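PDB 4MRU: SusD homolog from Bacteroides thetaiotaomicron, which probably binds mucin O-glycans at the outer membrane as a SusD-like, TPR-like lipoprotein that also carries a magnesium site. Local coordinates for residues Gly33-Ala38 and Tyr322-Ala327; Gly293-Ile298 and Pro444-Lys449; Trp78-Phe83 and Pro465-Thr470. All blocks are in the same frame, centred on the assembly; numbering follows the deposited sequence.

In the fold
Leaving the N-terminal helix 24-32, the chain enters the loop 33-38, which waits 284 residues for its partner, strand 322-325, in contact 1. Before that loop closes, residues 78-83 at the start of helix 81-100 open contact 3, completed only near the C terminus by helix 466-471, so contacts 1 and 3 cross. Residues 293-298 then open contact 2, closed by the loop 444-449; it crosses contact 1 and falls wholly within the span of contact 3. Contact 1 ties the loop between helices 24-32 and 40-54 to that strand, contact 3 the starts of two helices, their nearest atoms about 8 Å apart; contact 2 joins two loops, its centre about 27 Å from that of contact 1.

Contact 1: residues Gly33-Ala38 and Tyr322-Ala327; sequences GLVIPA and YVWMTA. With EDO (1,2-ethanediol), chain F.
Val35 sets its methyls on one face of the Trp324 indole, the side chains crossing at about a right angle: CG1 sits over the five-membered ring, 3.7 Å from the centroid and 13° off the normal, a CH-pi contact, while CG2 reaches CZ2 at 3.6 Å. With CG1 anti to the backbone N (chi1 174°), both methyls are presented to the same ring face. Ile36 touches both aromatic side chains, its CG2 meeting Tyr322 CD1 at 3.7 Å and its CG1 Trp324 CD1 at 3.9 Å. Ile36 O lies over a face of the Tyr322 ring. Were Trp324 an alanine, Val35 would probably face a gap and a bridging water would lose its N-H donor. Strand 322-325 pairs antiparallel with 239-241, and Trp324 and Met325 both face Ala239 in a classic beta bulge. No direct hydrogen bond joins the segments; waters do so instead. One accepts from Trp324 NE1 (3.0 Å) and donates to Ile36 O (2.6 Å); another, in the Tyr322 ring plane, links OH to Ala38 O. An ethanediol, probably from the crystallisation liquor, donates from O2 to Trp324 O at 2.7 Å. Farther out, Ser248 N bonds Tyr322 OH and Leu113 packs on Trp324.

Contact 2: residues Gly293-Ile298 and Pro444-Lys449; sequences GMRIGI and PVVVNK. With EDO (1,2-ethanediol), chain K.
Arg295 reaches from its loop to the backbone and side chains of 444-449. From CB the chain runs out with CG anti to the backbone N, then bends at chi2 (75°), which brings the guanidinium edge-on to Pro444 O and one face under Val446 CG2. CG passes Val446 CG2 at 4.1 Å. NE gives a weak bond to Pro444 O and a firmer one to a water that lies in the guanidinium plane. At CZ, Val446 CG2 comes down over the centre of one face, 3.6 Å away, crossing the arginine at about a right angle. Arg295 NH2 donates to Pro444 O at 2.8 Å (159° at the hydrogen), near the guanidinium plane. NH1 bonds both Tyr388 O and an ethanediol oxygen. Beside this, Gly297 O accepts from Val446 N and Val447 N, both at 2.9 Å; the bond from Val447 is the straighter, at 173°. A CB on Gly297 would run into Val445 CB, and the backbone angles of Gly297 by themselves call for glycine. Val446 CG2 further touches Ile298 CG2. The contact thus joins two irregular loops, one running from strand 289-290 to helix 304-309, the other from helix 427-437 to helix 466-471.

Contact 3: residues Trp78-Phe83 and Pro465-Thr470; sequences WLKAPF and PNEEYT
Two helix starts meet here in the largely helical, TPR-like SusD fold: the turn leading into helix 81-100 and the first turn of helix 466-471, far apart in sequence. Pro465, the residue just before the later helix, fits between Leu79, Lys80 and Phe83. Its CB rests on Leu79 O at 3.8 Å and beside Lys80 CA, while the other edge of the pyrrolidine ring faces the phenyl group. There CG approaches Phe83 CD1 at 3.7 Å, and CD makes an off-centre CH-pi contact, 4.2 Å from the ring centroid and 30° from its normal. Phe83 holds CG anti to its own backbone N (chi1 -178°), a torsion that carries the ring toward Pro465 and Glu468. The same ring goes on to Glu468, meeting the side chain through CE1, which lies 3.6 Å from Glu468 CD; ring and carboxylate planes stand 49° apart. The Glu468 chain is bent at chi2, and its carboxylate is engaged beyond this packing, OE1 being hydrogen-bonded to Tyr149 OH and to Asn472 ND2. Phe83 also stacks edge-to-face with Tyr125, at the end of helix 104-125, and touches Pro129. No hydrogen bond links the two segments, leaving the join to apolar surfaces and to the aliphatic parts of charged residues. Lys80 illustrates this: its methylene chain, extended as far as CE, crosses Glu467 at about a right angle. The bend at chi4 turns the ammonium toward Asp85, with which it forms a salt bridge. The opposite charge of Glu467 would probably still be felt, but Lys80 NZ remains 5.3 Å from Glu467 OE2, and it is Lys80 CD that touches this oxygen, at 3.5 Å.

Contact 1: residues Gly33-Ala38 and Tyr322-Ala327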
loop_
_atom_site.group_PDB
_atom_site.type_symbol
_atom_site.label_atom_id
_atom_site.label_comp_id
_atom_site.label_asym_id
_atom_site.label_seq_id
_atom_site.Cartn_x
_atom_site.Cartn_y
_atom_site.Cartn_z
ATOM N N GLY A 33 -11.868 -6.001 7.931
ATOM C CA GLY A 33 -11.384 -7.011 7.007
ATOM C C GLY A 33 -11.443 -6.681 5.544
ATOM O O GLY A 33 -11.136 -7.523 4.712
ATOM N N LEU A 34 -11.845 -5.462 5.219
ATOM C CA LEU A 34 -11.846 -4.995 3.807
ATOM C C LEU A 34 -10.793 -3.938 3.539
ATOM O O LEU A 34 -10.725 -3.351 2.435
ATOM C CB LEU A 34 -13.222 -4.452 3.499
ATOM C CG LEU A 34 -14.286 -5.536 3.296
ATOM C CD1 LEU A 34 -15.688 -4.946 3.371
ATOM C CD2 LEU A 34 -14.081 -6.253 1.970
ATOM N N VAL A 35 -10.000 -3.636 4.545
ATOM C CA VAL A 35 -8.869 -2.718 4.424
ATOM C C VAL A 35 -7.745 -3.517 3.782
ATOM O O VAL A 35 -7.551 -3.445 2.560
ATOM C CB VAL A 35 -8.489 -2.070 5.781
ATOM C CG1 VAL A 35 -7.221 -1.244 5.655
ATOM C CG2 VAL A 35 -9.629 -1.205 6.279
ATOM N N ILE A 36 -7.054 -4.354 4.560
ATOM C CA ILE A 36 -6.188 -5.326 3.937
ATOM C C ILE A 36 -7.068 -6.548 3.947
ATOM O O ILE A 36 -7.498 -6.992 5.029
ATOM C CB ILE A 36 -4.886 -5.588 4.698
ATOM C CG1 ILE A 36 -4.086 -4.301 4.949
ATOM C CG2 ILE A 36 -4.032 -6.582 3.921
ATOM C CD1 ILE A 36 -3.366 -3.737 3.766
ATOM N N PRO A 37 -7.463 -7.035 2.764
ATOM C CA PRO A 37 -8.514 -8.077 2.770
ATOM C C PRO A 37 -8.168 -9.332 3.597
ATOM O O PRO A 37 -7.131 -9.982 3.421
ATOM C CB PRO A 37 -8.679 -8.430 1.306
ATOM C CG PRO A 37 -7.620 -7.697 0.585
ATOM C CD PRO A 37 -7.056 -6.642 1.403
ATOM N N ALA A 38 -9.093 -9.671 4.460
ATOM C CA ALA A 38 -8.950 -10.812 5.331
ATOM C C ALA A 38 -9.558 -12.093 4.755
ATOM O O ALA A 38 -9.431 -13.151 5.379
ATOM C CB ALA A 38 -9.589 -10.480 6.669
ATOM N N TYR A 322 -2.792 -8.131 10.314
ATOM C CA TYR A 322 -2.603 -7.361 9.124
ATOM C C TYR A 322 -2.180 -5.941 9.528
ATOM O O TYR A 322 -2.878 -5.295 10.344
ATOM C CB TYR A 322 -3.876 -7.320 8.298
ATOM C CG TYR A 322 -4.365 -8.633 7.790
ATOM C CD1 TYR A 322 -3.924 -9.146 6.569
ATOM C CD2 TYR A 322 -5.303 -9.365 8.494
ATOM C CE1 TYR A 322 -4.401 -10.363 6.080
ATOM C CE2 TYR A 322 -5.748 -10.605 8.038
ATOM C CZ TYR A 322 -5.311 -11.081 6.804
ATOM O OH TYR A 322 -5.769 -12.303 6.330
ATOM N N VAL A 323 -1.089 -5.432 8.954
ATOM C CA VAL A 323 -0.503 -4.168 9.414
ATOM C C VAL A 323 -1.007 -3.049 8.538
ATOM O O VAL A 323 -0.694 -3.002 7.343
ATOM C CB VAL A 323 1.056 -4.225 9.424
ATOM C CG1 VAL A 323 1.671 -2.899 9.868
ATOM C CG2 VAL A 323 1.579 -5.358 10.321
ATOM N N TRP A 324 -1.807 -2.143 9.118
ATOM C CA TRP A 324 -2.338 -1.014 8.348
ATOM C C TRP A 324 -1.403 0.206 8.283
ATOM O O TRP A 324 -1.124 0.697 7.226
ATOM C CB TRP A 324 -3.618 -0.533 8.952
ATOM C CG TRP A 324 -4.779 -1.490 8.881
ATOM C CD1 TRP A 324 -4.778 -2.757 8.440
ATOM C CD2 TRP A 324 -6.102 -1.201 9.290
ATOM N NE1 TRP A 324 -6.047 -3.301 8.544
ATOM C CE2 TRP A 324 -6.878 -2.339 9.051
ATOM C CE3 TRP A 324 -6.713 -0.072 9.827
ATOM C CZ2 TRP A 324 -8.258 -2.386 9.343
ATOM C CZ3 TRP A 324 -8.070 -0.084 10.062
ATOM C CH2 TRP A 324 -8.830 -1.239 9.835
HETATM N N MSE A 325 -0.965 0.709 9.427
HETATM C CA MSE A 325 -0.178 1.932 9.474
HETATM C C MSE A 325 0.707 1.876 10.675
HETATM O O MSE A 325 0.264 1.574 11.774
HETATM C CB MSE A 325 -1.107 3.140 9.542
HETATM C CG MSE A 325 -0.230 4.382 9.729
HETATM SE SE MSE A 325 0.004 5.612 8.234
HETATM C CE MSE A 325 -1.900 5.599 7.674
ATOM N N THR A 326 1.996 2.171 10.453
ATOM C CA THR A 326 2.971 2.124 11.520
ATOM C C THR A 326 3.663 3.464 11.778
ATOM O O THR A 326 3.696 4.380 10.947
ATOM C CB THR A 326 4.088 1.138 11.210
ATOM O OG1 THR A 326 4.861 1.655 10.103
ATOM C CG2 THR A 326 3.520 -0.240 10.930
ATOM N N ALA A 327 4.218 3.551 12.964
ATOM C CA ALA A 327 5.056 4.691 13.351
ATOM C C ALA A 327 6.178 4.934 12.366
ATOM O O ALA A 327 6.481 6.072 12.078
ATOM C CB ALA A 327 5.614 4.472 14.737
HETATM C C1 EDO F . -4.499 1.231 5.037
HETATM O O1 EDO F . -4.396 1.475 3.630
HETATM C C2 EDO F . -3.641 0.031 5.236
HETATM O O2 EDO F . -2.348 0.486 4.880
HETATM O O HOH W 1 -7.455 -5.540 7.231
HETATM O O HOH W 2 -6.797 -12.822 3.442
HETATM O O HOH W 3 -7.741 -13.448 7.448
#

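Contact 2: residues Gly293-Ile298 and Pro444-Lys449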
loop_
_atom_site.group_PDB
_atom_site.type_symbol
_atom_site.label_atom_id
_atom_site.label_comp_id
_atom_site.label_asym_id
_atom_site.label_seq_id
_atom_site.Cartn_x
_atom_site.Cartn_y
_atom_site.Cartn_z
ATOM N N GLY A 293 15.289 -13.889 -4.632
ATOM C CA GLY A 293 14.077 -13.301 -5.166
ATOM C C GLY A 293 13.865 -13.700 -6.594
ATOM O O GLY A 293 14.831 -13.998 -7.296
HETATM N N MSE A 294 12.587 -13.742 -6.986
HETATM C CA MSE A 294 12.179 -14.107 -8.330
HETATM C C MSE A 294 11.950 -12.851 -9.154
HETATM O O MSE A 294 11.349 -11.886 -8.690
HETATM C CB MSE A 294 10.889 -14.938 -8.220
HETATM C CG MSE A 294 10.340 -15.477 -9.540
HETATM SE SE MSE A 294 8.354 -15.687 -9.446
HETATM C CE MSE A 294 8.238 -16.579 -7.721
ATOM N N ARG A 295 12.401 -12.865 -10.390
ATOM C CA ARG A 295 12.154 -11.742 -11.293
ATOM C C ARG A 295 10.660 -11.579 -11.495
ATOM O O ARG A 295 9.975 -12.528 -11.802
ATOM C CB ARG A 295 12.848 -11.931 -12.630
ATOM C CG ARG A 295 12.810 -10.717 -13.569
ATOM C CD ARG A 295 13.765 -9.603 -13.129
ATOM N NE ARG A 295 13.661 -8.526 -14.055
ATOM C CZ ARG A 295 14.382 -8.419 -15.157
ATOM N NH1 ARG A 295 15.346 -9.324 -15.465
ATOM N NH2 ARG A 295 14.148 -7.404 -15.966
ATOM N N ILE A 296 10.162 -10.365 -11.340
ATOM C CA ILE A 296 8.732 -10.095 -11.562
ATOM C C ILE A 296 8.457 -9.723 -13.018
ATOM O O ILE A 296 9.137 -8.880 -13.566
ATOM C CB ILE A 296 8.230 -8.974 -10.634
ATOM C CG1 ILE A 296 8.343 -9.451 -9.196
ATOM C CG2 ILE A 296 6.791 -8.568 -10.971
ATOM C CD1 ILE A 296 8.187 -8.360 -8.181
ATOM N N GLY A 297 7.451 -10.365 -13.599
ATOM C CA GLY A 297 7.086 -10.155 -15.006
ATOM C C GLY A 297 7.791 -11.039 -16.028
ATOM O O GLY A 297 8.449 -10.548 -16.952
ATOM N N ILE A 298 7.606 -12.341 -15.870
ATOM C CA ILE A 298 8.252 -13.337 -16.642
ATOM C C ILE A 298 7.262 -14.459 -16.963
ATOM O O ILE A 298 6.228 -14.520 -16.345
ATOM C CB ILE A 298 9.403 -13.969 -15.854
ATOM C CG1 ILE A 298 8.886 -14.616 -14.573
ATOM C CG2 ILE A 298 10.494 -12.922 -15.556
ATOM C CD1 ILE A 298 9.882 -15.511 -13.865
ATOM N N PRO A 444 12.615 -3.612 -14.502
ATOM C CA PRO A 444 11.529 -3.674 -15.493
ATOM C C PRO A 444 11.045 -5.112 -15.679
ATOM O O PRO A 444 11.801 -6.050 -15.470
ATOM C CB PRO A 444 12.185 -3.141 -16.765
ATOM C CG PRO A 444 13.622 -3.511 -16.624
ATOM C CD PRO A 444 13.910 -3.313 -15.131
ATOM N N VAL A 445 9.785 -5.280 -16.070
ATOM C CA VAL A 445 9.294 -6.592 -16.423
ATOM C C VAL A 445 10.064 -7.081 -17.669
ATOM O O VAL A 445 10.563 -6.280 -18.466
ATOM C CB VAL A 445 7.771 -6.653 -16.695
ATOM C CG1 VAL A 445 6.994 -6.185 -15.478
ATOM C CG2 VAL A 445 7.402 -5.823 -17.925
ATOM N N VAL A 446 10.127 -8.400 -17.823
ATOM C CA VAL A 446 10.670 -8.994 -19.028
ATOM C C VAL A 446 9.623 -9.135 -20.133
ATOM O O VAL A 446 9.835 -8.736 -21.268
ATOM C CB VAL A 446 11.278 -10.365 -18.682
ATOM C CG1 VAL A 446 11.821 -11.000 -19.936
ATOM C CG2 VAL A 446 12.352 -10.169 -17.601
ATOM N N VAL A 447 8.496 -9.736 -19.772
ATOM C CA VAL A 447 7.401 -9.954 -20.661
ATOM C C VAL A 447 6.334 -8.890 -20.415
ATOM O O VAL A 447 5.630 -8.910 -19.395
ATOM C CB VAL A 447 6.820 -11.351 -20.440
ATOM C CG1 VAL A 447 5.707 -11.615 -21.437
ATOM C CG2 VAL A 447 7.894 -12.428 -20.609
ATOM N N ASN A 448 6.275 -7.909 -21.315
ATOM C CA ASN A 448 5.296 -6.819 -21.213
ATOM C C ASN A 448 4.191 -7.108 -22.156
ATOM O O ASN A 448 4.292 -6.808 -23.361
ATOM C CB ASN A 448 5.916 -5.432 -21.504
ATOM C CG ASN A 448 4.890 -4.336 -21.424
ATOM O OD1 ASN A 448 3.654 -4.600 -21.365
ATOM N ND2 ASN A 448 5.360 -3.085 -21.507
ATOM N N LYS A 449 3.131 -7.720 -21.632
ATOM C CA LYS A 449 1.970 -8.058 -22.439
ATOM C C LYS A 449 0.861 -7.072 -22.189
ATOM O O LYS A 449 -0.287 -7.344 -22.541
ATOM C CB LYS A 449 1.511 -9.491 -22.139
ATOM C CG LYS A 449 2.413 -10.583 -22.703
ATOM C CD LYS A 449 2.081 -11.912 -22.009
ATOM C CE LYS A 449 2.576 -13.132 -22.789
ATOM N NZ LYS A 449 2.321 -14.416 -22.045
HETATM C C1 EDO K . 15.612 -10.308 -19.909
HETATM O O1 EDO K . 15.848 -8.896 -20.215
HETATM C C2 EDO K . 16.472 -10.936 -18.785
HETATM O O2 EDO K . 17.079 -9.987 -17.857
HETATM O O HOH W 4 11.385 -7.401 -12.850
#

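Contact 3: residues Trp78-Phe83 and Pro465-Thr470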
loop_
_atom_site.group_PDB
_atom_site.type_symbol
_atom_site.label_atom_id
_atom_site.label_comp_id
_atom_site.label_asym_id
_atom_site.label_seq_id
_atom_site.Cartn_x
_atom_site.Cartn_y
_atom_site.Cartn_z
ATOM N N TRP A 78 -10.142 -11.699 -13.497
ATOM C CA TRP A 78 -9.303 -11.459 -12.341
ATOM C C TRP A 78 -9.256 -9.982 -11.958
ATOM O O TRP A 78 -8.722 -9.613 -10.885
ATOM C CB TRP A 78 -7.899 -11.945 -12.620
ATOM C CG TRP A 78 -7.757 -13.405 -12.744
ATOM C CD1 TRP A 78 -8.730 -14.323 -12.846
ATOM C CD2 TRP A 78 -6.516 -14.118 -12.789
ATOM N NE1 TRP A 78 -8.191 -15.584 -12.958
ATOM C CE2 TRP A 78 -6.829 -15.493 -12.894
ATOM C CE3 TRP A 78 -5.176 -13.730 -12.723
ATOM C CZ2 TRP A 78 -5.844 -16.491 -12.956
ATOM C CZ3 TRP A 78 -4.187 -14.732 -12.795
ATOM C CH2 TRP A 78 -4.535 -16.095 -12.890
ATOM N N LEU A 79 -9.847 -9.123 -12.786
ATOM C CA LEU A 79 -9.966 -7.692 -12.461
ATOM C C LEU A 79 -11.173 -7.335 -11.578
ATOM O O LEU A 79 -11.318 -6.204 -11.149
ATOM C CB LEU A 79 -10.067 -6.872 -13.761
ATOM C CG LEU A 79 -8.836 -6.763 -14.646
ATOM C CD1 LEU A 79 -9.242 -6.099 -15.972
ATOM C CD2 LEU A 79 -7.726 -5.996 -13.973
ATOM N N LYS A 80 -12.050 -8.289 -11.354
ATOM C CA LYS A 80 -13.251 -8.077 -10.588
ATOM C C LYS A 80 -13.015 -7.733 -9.131
ATOM O O LYS A 80 -13.642 -6.809 -8.604
ATOM C CB LYS A 80 -14.141 -9.347 -10.651
ATOM C CG LYS A 80 -15.535 -9.094 -10.135
ATOM C CD LYS A 80 -16.423 -10.324 -10.239
ATOM C CE LYS A 80 -17.861 -10.034 -9.791
ATOM N NZ LYS A 80 -18.105 -10.625 -8.456
ATOM N N ALA A 81 -12.128 -8.456 -8.461
ATOM C CA ALA A 81 -12.107 -8.428 -6.978
ATOM C C ALA A 81 -11.679 -7.092 -6.356
ATOM O O ALA A 81 -12.328 -6.629 -5.440
ATOM C CB ALA A 81 -11.241 -9.551 -6.428
ATOM N N PRO A 82 -10.611 -6.446 -6.869
ATOM C CA PRO A 82 -10.219 -5.179 -6.207
ATOM C C PRO A 82 -11.191 -3.980 -6.359
ATOM O O PRO A 82 -10.986 -2.946 -5.731
ATOM C CB PRO A 82 -8.874 -4.848 -6.868
ATOM C CG PRO A 82 -8.421 -6.141 -7.491
ATOM C CD PRO A 82 -9.685 -6.788 -7.958
ATOM N N PHE A 83 -12.172 -4.095 -7.235
ATOM C CA PHE A 83 -13.148 -3.019 -7.516
ATOM C C PHE A 83 -14.504 -3.487 -7.088
ATOM O O PHE A 83 -15.067 -2.996 -6.095
ATOM C CB PHE A 83 -13.146 -2.634 -9.013
ATOM C CG PHE A 83 -14.086 -1.493 -9.366
ATOM C CD1 PHE A 83 -15.388 -1.749 -9.680
ATOM C CD2 PHE A 83 -13.641 -0.196 -9.400
ATOM C CE1 PHE A 83 -16.260 -0.726 -10.004
ATOM C CE2 PHE A 83 -14.495 0.839 -9.708
ATOM C CZ PHE A 83 -15.806 0.576 -10.010
ATOM N N PRO A 465 -13.302 -3.267 -14.256
ATOM C CA PRO A 465 -13.681 -4.649 -14.573
ATOM C C PRO A 465 -14.716 -4.699 -15.680
ATOM O O PRO A 465 -15.482 -3.735 -15.879
ATOM C CB PRO A 465 -14.263 -5.177 -13.248
ATOM C CG PRO A 465 -14.644 -4.005 -12.475
ATOM C CD PRO A 465 -13.786 -2.846 -12.940
ATOM N N ASN A 466 -14.798 -5.842 -16.354
ATOM C CA ASN A 466 -15.709 -5.978 -17.463
ATOM C C ASN A 466 -17.195 -5.844 -17.051
ATOM O O ASN A 466 -18.031 -5.460 -17.866
ATOM C CB ASN A 466 -15.517 -7.313 -18.187
ATOM C CG ASN A 466 -16.132 -7.294 -19.592
ATOM O OD1 ASN A 466 -15.703 -6.537 -20.455
ATOM N ND2 ASN A 466 -17.113 -8.115 -19.810
ATOM N N GLU A 467 -17.511 -6.201 -15.816
ATOM C CA GLU A 467 -18.843 -6.012 -15.255
ATOM C C GLU A 467 -19.298 -4.545 -15.398
ATOM O O GLU A 467 -20.445 -4.255 -15.727
ATOM C CB GLU A 467 -18.873 -6.431 -13.787
ATOM C CG GLU A 467 -18.741 -7.941 -13.563
ATOM C CD GLU A 467 -17.319 -8.530 -13.752
ATOM O OE1 GLU A 467 -16.331 -7.806 -14.022
ATOM O OE2 GLU A 467 -17.168 -9.761 -13.618
ATOM N N GLU A 468 -18.390 -3.619 -15.177
ATOM C CA GLU A 468 -18.749 -2.227 -15.318
ATOM C C GLU A 468 -19.119 -1.904 -16.749
ATOM O O GLU A 468 -20.096 -1.153 -16.999
ATOM C CB GLU A 468 -17.619 -1.350 -14.824
ATOM C CG GLU A 468 -17.513 -1.384 -13.300
ATOM C CD GLU A 468 -18.732 -0.832 -12.588
ATOM O OE1 GLU A 468 -18.997 0.410 -12.684
ATOM O OE2 GLU A 468 -19.425 -1.632 -11.917
ATOM N N TYR A 469 -18.421 -2.529 -17.690
ATOM C CA TYR A 469 -18.710 -2.295 -19.106
ATOM C C TYR A 469 -20.076 -2.871 -19.459
ATOM O O TYR A 469 -20.828 -2.283 -20.223
ATOM C CB TYR A 469 -17.623 -2.896 -20.020
ATOM C CG TYR A 469 -16.356 -2.074 -20.123
ATOM C CD1 TYR A 469 -15.364 -2.159 -19.138
ATOM C CD2 TYR A 469 -16.131 -1.235 -21.183
ATOM C CE1 TYR A 469 -14.206 -1.404 -19.221
ATOM C CE2 TYR A 469 -14.952 -0.486 -21.285
ATOM C CZ TYR A 469 -14.011 -0.553 -20.285
ATOM O OH TYR A 469 -12.825 0.172 -20.349
ATOM N N THR A 470 -20.403 -4.032 -18.908
ATOM C CA THR A 470 -21.618 -4.741 -19.355
ATOM C C THR A 470 -22.851 -4.253 -18.601
ATOM O O THR A 470 -23.903 -4.152 -19.192
ATOM C CB THR A 470 -21.504 -6.286 -19.221
ATOM O OG1 THR A 470 -21.290 -6.639 -17.864
ATOM C CG2 THR A 470 -20.355 -6.815 -20.041
#